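Long-range contact in COMPASS component SPP1 (PDB 6J2P), which serves the Set1C/COMPASS histone H3K4 methyltransferase as a subunit whose PHD finger recognises the trimethylated H3K4me3 mark: residues 64-69 against 89-94. Sequence-based numbering, arbitrary orientation.
Sequences VFSFYC and KTLWKR. With ZN (zinc ion), chain I.
F65 and S66 both turn their backbone N-H groups to the carbonyl of L91, the signature of a classic beta bulge in the short antiparallel pairing of 64-66 with 91-92. F65 N gives the firmer bond, 3.0 Å to L91 O; the bond from S66 N is weak. In return L91 N reaches S66 O at 3.0 Å, and the CA of T90 adds a C-H...O contact to that same oxygen. The close-fitting part lies around T90. Its chi1 of -68° turns OG1 to the 64-69 chain and sends CG2 to one face of the W92 indole, near the rim. OG1 accepts a nearly straight bond from Y68 N, 2.9 Å long with 162° at the hydrogen, and also approaches CD1 of the F67 ring. Farther along, V64 puts CG2 obliquely against W92 CZ3 at 3.5 Å, while V64 also packs on the bound peptide. Replacing T90 by alanine removes both OG1 and CG2: Y68 N would probably be left without its acceptor, and the W92 indole, lacking the methyl over one face, would probably be freer to turn. The contact loosens around F65, L91 and K93, all three exposed to solvent: F65 CD2 and L91 CD1 are 4.2 Å apart, and the extended chain of K93 crosses the F65 side chain at about a right angle, its CE at the ring edge. Just past Y68, C69 SG binds zinc at 2.5 Å with C42, C45 and C72. Backbone bonds supported by one threonine hydroxyl thus join the zinc-bearing PHD finger to the first part of the unconventional C3H zinc-finger region, with little reliance on charged side chains.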
ATOM      1  N   VAL A  64      -3.617  -2.425  -0.619  1.00 57.79           N
ATOM      2  CA  VAL A  64      -3.042  -1.574  -1.654  1.00 56.37           C
ATOM      3  C   VAL A  64      -2.734  -2.447  -2.863  1.00 56.71           C
ATOM      4  O   VAL A  64      -2.008  -3.443  -2.749  1.00 55.18           O
ATOM      5  CB  VAL A  64      -1.778  -0.856  -1.160  1.00 51.77           C
ATOM      6  CG1 VAL A  64      -1.049  -0.206  -2.326  1.00 51.22           C
ATOM      7  CG2 VAL A  64      -2.130   0.174  -0.105  1.00 44.47           C
ATOM      8  N   PHE A  65      -3.284  -2.076  -4.021  1.00 58.77           N
ATOM      9  CA  PHE A  65      -2.962  -2.795  -5.249  1.00 62.78           C
ATOM     10  C   PHE A  65      -1.673  -2.270  -5.870  1.00 58.87           C
ATOM     11  O   PHE A  65      -0.773  -3.047  -6.204  1.00 66.87           O
ATOM     12  CB  PHE A  65      -4.119  -2.691  -6.245  1.00 61.69           C
ATOM     13  CG  PHE A  65      -3.884  -3.447  -7.525  1.00 66.55           C
ATOM     14  CD1 PHE A  65      -3.881  -4.833  -7.537  1.00 70.77           C
ATOM     15  CD2 PHE A  65      -3.660  -2.771  -8.714  1.00 58.98           C
ATOM     16  CE1 PHE A  65      -3.662  -5.529  -8.712  1.00 79.18           C
ATOM     17  CE2 PHE A  65      -3.441  -3.461  -9.890  1.00 63.17           C
ATOM     18  CZ  PHE A  65      -3.441  -4.843  -9.891  1.00 73.87           C
ATOM     19  N   SER A  66      -1.570  -0.952  -6.031  1.00 55.51           N
ATOM     20  CA  SER A  66      -0.360  -0.323  -6.545  1.00 52.58           C
ATOM     21  C   SER A  66      -0.228   1.048  -5.903  1.00 47.01           C
ATOM     22  O   SER A  66      -1.182   1.833  -5.909  1.00 46.30           O
ATOM     23  CB  SER A  66      -0.396  -0.202  -8.073  1.00 49.62           C
ATOM     24  OG  SER A  66      -1.579   0.444  -8.508  1.00 66.48           O
ATOM     25  N   PHE A  67       0.943   1.329  -5.348  1.00 41.18           N
ATOM     26  CA  PHE A  67       1.182   2.574  -4.635  1.00 43.81           C
ATOM     27  C   PHE A  67       2.026   3.517  -5.482  1.00 47.33           C
ATOM     28  O   PHE A  67       2.947   3.089  -6.185  1.00 36.96           O
ATOM     29  CB  PHE A  67       1.875   2.311  -3.297  1.00 45.46           C
ATOM     30  CG  PHE A  67       2.329   3.557  -2.595  1.00 43.13           C
ATOM     31  CD1 PHE A  67       1.419   4.373  -1.943  1.00 40.40           C
ATOM     32  CD2 PHE A  67       3.667   3.915  -2.592  1.00 41.86           C
ATOM     33  CE1 PHE A  67       1.835   5.525  -1.297  1.00 36.43           C
ATOM     34  CE2 PHE A  67       4.089   5.064  -1.950  1.00 47.35           C
ATOM     35  CZ  PHE A  67       3.171   5.870  -1.302  1.00 36.64           C
ATOM     36  N   TYR A  68       1.702   4.806  -5.405  1.00 43.92           N
ATOM     37  CA  TYR A  68       2.460   5.852  -6.079  1.00 44.91           C
ATOM     38  C   TYR A  68       2.703   6.977  -5.087  1.00 45.37           C
ATOM     39  O   TYR A  68       1.750   7.549  -4.546  1.00 44.03           O
ATOM     40  CB  TYR A  68       1.720   6.360  -7.320  1.00 46.97           C
ATOM     41  CG  TYR A  68       1.779   5.395  -8.482  1.00 51.53           C
ATOM     42  CD1 TYR A  68       2.945   5.246  -9.224  1.00 51.09           C
ATOM     43  CD2 TYR A  68       0.677   4.626  -8.832  1.00 52.61           C
ATOM     44  CE1 TYR A  68       3.010   4.362 -10.285  1.00 46.87           C
ATOM     45  CE2 TYR A  68       0.733   3.739  -9.892  1.00 61.60           C
ATOM     46  CZ  TYR A  68       1.902   3.612 -10.615  1.00 58.55           C
ATOM     47  OH  TYR A  68       1.968   2.732 -11.672  1.00 64.75           O
ATOM     48  N   CYS A  69       3.979   7.285  -4.845  1.00 46.94           N
ATOM     49  CA  CYS A  69       4.343   8.273  -3.844  1.00 52.49           C
ATOM     50  C   CYS A  69       3.845   9.659  -4.257  1.00 48.41           C
ATOM     51  O   CYS A  69       3.519   9.886  -5.424  1.00 46.71           O
ATOM     52  CB  CYS A  69       5.858   8.279  -3.645  1.00 43.71           C
ATOM     53  SG  CYS A  69       6.814   9.071  -4.953  1.00 39.11           S
ATOM     54  N   LYS A  89      -1.860   7.207 -10.091  1.00 54.93           N
ATOM     55  CA  LYS A  89      -2.586   7.387  -8.843  1.00 51.31           C
ATOM     56  C   LYS A  89      -2.597   6.074  -8.075  1.00 54.03           C
ATOM     57  O   LYS A  89      -2.655   4.996  -8.674  1.00 57.39           O
ATOM     58  CB  LYS A  89      -4.022   7.860  -9.102  1.00 49.55           C
ATOM     59  CG  LYS A  89      -4.733   8.403  -7.876  1.00 50.85           C
ATOM     60  CD  LYS A  89      -6.035   9.091  -8.259  1.00 62.52           C
ATOM     61  CE  LYS A  89      -6.945   8.163  -9.050  1.00 66.37           C
ATOM     62  NZ  LYS A  89      -8.237   8.812  -9.401  1.00 73.52           N
ATOM     63  N   THR A  90      -2.536   6.169  -6.749  1.00 49.97           N
ATOM     64  CA  THR A  90      -2.553   4.974  -5.915  1.00 47.43           C
ATOM     65  C   THR A  90      -3.909   4.286  -6.006  1.00 43.55           C
ATOM     66  O   THR A  90      -4.953   4.914  -5.808  1.00 40.87           O
ATOM     67  CB  THR A  90      -2.239   5.329  -4.463  1.00 43.44           C
ATOM     68  OG1 THR A  90      -0.875   5.754  -4.358  1.00 44.33           O
ATOM     69  CG2 THR A  90      -2.458   4.122  -3.566  1.00 43.22           C
ATOM     70  N   LEU A  91      -3.890   2.993  -6.316  1.00 48.25           N
ATOM     71  CA  LEU A  91      -5.100   2.188  -6.400  1.00 52.59           C
ATOM     72  C   LEU A  91      -5.234   1.322  -5.153  1.00 48.84           C
ATOM     73  O   LEU A  91      -4.260   0.717  -4.694  1.00 50.05           O
ATOM     74  CB  LEU A  91      -5.082   1.305  -7.650  1.00 56.55           C
ATOM     75  CG  LEU A  91      -5.061   2.034  -8.994  1.00 56.00           C
ATOM     76  CD1 LEU A  91      -4.753   1.064 -10.125  1.00 54.07           C
ATOM     77  CD2 LEU A  91      -6.383   2.744  -9.235  1.00 50.78           C
ATOM     78  N   TRP A  92      -6.446   1.263  -4.613  1.00 45.97           N
ATOM     79  CA  TRP A  92      -6.731   0.512  -3.400  1.00 47.98           C
ATOM     80  C   TRP A  92      -7.582  -0.711  -3.717  1.00 50.02           C
ATOM     81  O   TRP A  92      -8.498  -0.647  -4.543  1.00 41.88           O
ATOM     82  CB  TRP A  92      -7.444   1.392  -2.371  1.00 49.31           C
ATOM     83  CG  TRP A  92      -6.606   2.534  -1.897  1.00 58.16           C
ATOM     84  CD1 TRP A  92      -6.455   3.747  -2.503  1.00 55.46           C
ATOM     85  CD2 TRP A  92      -5.797   2.571  -0.716  1.00 57.89           C
ATOM     86  NE1 TRP A  92      -5.602   4.538  -1.772  1.00 53.34           N
ATOM     87  CE2 TRP A  92      -5.184   3.839  -0.670  1.00 59.18           C
ATOM     88  CE3 TRP A  92      -5.531   1.655   0.306  1.00 50.07           C
ATOM     89  CZ2 TRP A  92      -4.321   4.214   0.357  1.00 57.35           C
ATOM     90  CZ3 TRP A  92      -4.678   2.031   1.327  1.00 54.78           C
ATOM     91  CH2 TRP A  92      -4.082   3.299   1.344  1.00 56.99           C
ATOM     92  N   LYS A  93      -7.275  -1.823  -3.053  1.00 55.99           N
ATOM     93  CA  LYS A  93      -8.058  -3.038  -3.209  1.00 44.46           C
ATOM     94  C   LYS A  93      -9.404  -2.902  -2.497  1.00 41.26           C
ATOM     95  O   LYS A  93      -9.666  -1.941  -1.769  1.00 42.53           O
ATOM     96  CB  LYS A  93      -7.288  -4.244  -2.670  1.00 44.27           C
ATOM     97  CG  LYS A  93      -6.004  -4.547  -3.430  1.00 50.20           C
ATOM     98  CD  LYS A  93      -5.337  -5.807  -2.913  1.00 45.22           C
ATOM     99  CE  LYS A  93      -4.072  -6.120  -3.691  1.00 54.48           C
ATOM    100  NZ  LYS A  93      -3.410  -7.355  -3.184  1.00 60.54           N
ATOM    101  N   ARG A  94     -10.270  -3.886  -2.722  1.00 56.94           N
ATOM    102  CA  ARG A  94     -11.596  -3.922  -2.117  1.00 60.28           C
ATOM    103  C   ARG A  94     -11.543  -4.802  -0.873  1.00 56.47           C
ATOM    104  O   ARG A  94     -11.291  -6.007  -0.970  1.00 59.56           O
ATOM    105  CB  ARG A  94     -12.631  -4.444  -3.114  1.00 60.39           C
ATOM    106  CG  ARG A  94     -14.086  -4.260  -2.687  1.00 69.86           C
ATOM    107  CD  ARG A  94     -15.026  -4.733  -3.784  1.00 85.31           C
ATOM    108  NE  ARG A  94     -14.786  -6.135  -4.114  1.00 83.73           N
ATOM    109  CZ  ARG A  94     -14.369  -6.567  -5.300  1.00 82.69           C
ATOM    110  NH1 ARG A  94     -14.140  -5.704  -6.281  1.00 84.52           N
ATOM    111  NH2 ARG A  94     -14.175  -7.863  -5.505  1.00 73.49           N
TER
HETATM  112 ZN    ZN I 201       7.774   7.303  -6.501  1.00 52.15          ZN